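PDB 3BQX: glyoxalase-related enzyme from Fulvimarina pelagi, which is of unknown function but belongs to the glyoxalase-related vicinal oxygen chelate (VOC) superfamily, many of whose members are metal-dependent enzymes. Local coordinates for residues Thr50-Val53 / Gln54-Gln57. Sequence-based numbering, arbitrary orientation.
Sequences TWLV and QNLQ
The chain passes without a break from strand 47-52 into helix 53-60, and the carbonyl of Leu52 at the N-cap accepts the N-H of Leu56 at 3.1 Å from N to O, with a weak second bond from Asn55 N. One residue on, the bond from Gln57 N to Val53 O is shorter, 2.8 Å, and nearly straight at 172°. This beta-to-alpha junction, at the end of a βαβββ unit of the VOC fold, illustrates how an aromatic side chain of a strand can cover the first turn of the helix that follows. With CG swung anti to the backbone N (chi1 -158°), the Trp51 indole stands beside the start of the helix and presents one face to it. Leu56 CA makes a CH-pi contact 4.0 Å from the centroid of the six-membered ring of Trp51, and the Leu56 methyl CD1 approaches Trp51 CE3 to 3.9 Å. Asn55 CB sits over the same face toward the pyrrole rim, and the Asn55 amide is turned nearly parallel to the indole, 9° apart; Glu37 accepts the indole N-H. Leu56 also packs on Ser70 of the second subunit. The Asn55 and Leu52 side chains extend alongside each other in the same direction, with Asn55 ND2 3.3 Å from Leu52 CB.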
ATOM      1  N   THR A  50       1.945  10.061  -3.938  1.00  7.40           N
ATOM      2  CA  THR A  50       3.354   9.969  -4.328  1.00  8.66           C
ATOM      3  C   THR A  50       3.932  11.297  -3.835  1.00  8.84           C
ATOM      4  O   THR A  50       3.639  12.361  -4.379  1.00 10.06           O
ATOM      5  CB  THR A  50       3.530   9.799  -5.852  1.00  8.22           C
ATOM      6  OG1 THR A  50       2.914  10.893  -6.546  1.00 10.74           O
ATOM      7  CG2 THR A  50       2.898   8.501  -6.304  1.00  8.19           C
ATOM      8  N   TRP A  51       4.730  11.211  -2.775  1.00  9.38           N
ATOM      9  CA  TRP A  51       5.311  12.359  -2.087  1.00 10.05           C
ATOM     10  C   TRP A  51       6.830  12.366  -2.216  1.00 11.54           C
ATOM     11  O   TRP A  51       7.457  11.320  -2.079  1.00 11.29           O
ATOM     12  CB  TRP A  51       4.925  12.227  -0.613  1.00 10.29           C
ATOM     13  CG  TRP A  51       4.938  13.451   0.217  1.00 11.61           C
ATOM     14  CD1 TRP A  51       5.103  14.741  -0.202  1.00 12.35           C
ATOM     15  CD2 TRP A  51       4.671  13.514   1.622  1.00 12.40           C
ATOM     16  NE1 TRP A  51       4.945  15.604   0.861  1.00 12.40           N
ATOM     17  CE2 TRP A  51       4.679  14.876   1.990  1.00 12.74           C
ATOM     18  CE3 TRP A  51       4.419  12.547   2.607  1.00 12.48           C
ATOM     19  CZ2 TRP A  51       4.445  15.299   3.300  1.00 12.36           C
ATOM     20  CZ3 TRP A  51       4.185  12.970   3.912  1.00 11.87           C
ATOM     21  CH2 TRP A  51       4.198  14.335   4.244  1.00 13.93           C
ATOM     22  N   LEU A  52       7.426  13.531  -2.476  1.00 12.10           N
ATOM     23  CA  LEU A  52       8.884  13.597  -2.568  1.00 13.28           C
ATOM     24  C   LEU A  52       9.446  13.019  -1.272  1.00 13.86           C
ATOM     25  O   LEU A  52       9.000  13.378  -0.185  1.00 13.59           O
ATOM     26  CB  LEU A  52       9.355  15.044  -2.737  1.00 14.05           C
ATOM     27  CG  LEU A  52       9.038  15.675  -4.095  1.00 14.73           C
ATOM     28  CD1 LEU A  52       9.507  17.121  -4.108  1.00 16.64           C
ATOM     29  CD2 LEU A  52       9.720  14.878  -5.199  1.00 16.23           C
ATOM     30  N   VAL A  53      10.429  12.130  -1.396  1.00 14.45           N
ATOM     31  CA  VAL A  53      11.025  11.467  -0.238  1.00 16.01           C
ATOM     32  C   VAL A  53      11.476  12.394   0.886  1.00 16.92           C
ATOM     33  O   VAL A  53      11.260  12.091   2.057  1.00 16.35           O
ATOM     34  CB  VAL A  53      12.225  10.593  -0.652  1.00 17.99           C
ATOM     35  CG1 VAL A  53      12.682   9.746   0.531  1.00 20.13           C
ATOM     36  CG2 VAL A  53      11.850   9.711  -1.818  1.00 20.40           C
ATOM     37  N   GLN A  54      12.101  13.521   0.548  1.00 17.76           N
ATOM     38  CA  GLN A  54      12.567  14.446   1.578  1.00 19.12           C
ATOM     39  C   GLN A  54      11.417  14.865   2.488  1.00 18.38           C
ATOM     40  O   GLN A  54      11.568  14.941   3.706  1.00 18.31           O
ATOM     41  CB  GLN A  54      13.176  15.715   0.965  1.00 20.94           C
ATOM     42  CG  GLN A  54      14.103  15.519  -0.219  1.00 24.30           C
ATOM     43  CD  GLN A  54      13.363  15.565  -1.546  1.00 25.17           C
ATOM     44  OE1 GLN A  54      12.787  14.573  -1.982  1.00 22.43           O
ATOM     45  NE2 GLN A  54      13.364  16.735  -2.186  1.00 25.58           N
ATOM     46  N   ASN A  55      10.268  15.146   1.880  1.00 17.30           N
ATOM     47  CA  ASN A  55       9.086  15.574   2.614  1.00 16.51           C
ATOM     48  C   ASN A  55       8.496  14.448   3.456  1.00 16.07           C
ATOM     49  O   ASN A  55       8.059  14.672   4.587  1.00 15.76           O
ATOM     50  CB  ASN A  55       8.042  16.118   1.633  1.00 18.15           C
ATOM     51  CG  ASN A  55       8.499  17.398   0.953  1.00 19.62           C
ATOM     52  OD1 ASN A  55       8.545  18.460   1.574  1.00 22.42           O
ATOM     53  ND2 ASN A  55       8.853  17.299  -0.322  1.00 19.77           N
ATOM     54  N   LEU A  56       8.481  13.236   2.910  1.00 14.71           N
ATOM     55  CA  LEU A  56       7.960  12.100   3.663  1.00 15.37           C
ATOM     56  C   LEU A  56       8.839  11.875   4.889  1.00 16.52           C
ATOM     57  O   LEU A  56       8.343  11.724   6.004  1.00 16.27           O
ATOM     58  CB  LEU A  56       7.952  10.842   2.793  1.00 14.63           C
ATOM     59  CG  LEU A  56       7.680   9.514   3.510  1.00 14.44           C
ATOM     60  CD1 LEU A  56       6.328   9.545   4.226  1.00 15.89           C
ATOM     61  CD2 LEU A  56       7.716   8.397   2.484  1.00 16.70           C
ATOM     62  N   GLN A  57      10.152  11.869   4.672  1.00 16.88           N
ATOM     63  CA  GLN A  57      11.113  11.659   5.749  1.00 19.34           C
ATOM     64  C   GLN A  57      10.952  12.720   6.830  1.00 19.60           C
ATOM     65  O   GLN A  57      11.041  12.428   8.027  1.00 20.10           O
ATOM     66  CB  GLN A  57      12.534  11.703   5.186  1.00 21.03           C
ATOM     67  CG  GLN A  57      13.622  11.422   6.202  1.00 24.58           C
ATOM     68  CD  GLN A  57      15.002  11.442   5.582  1.00 26.19           C
ATOM     69  OE1 GLN A  57      15.492  12.490   5.160  1.00 29.08           O
ATOM     70  NE2 GLN A  57      15.635  10.276   5.512  1.00 26.67           N
TER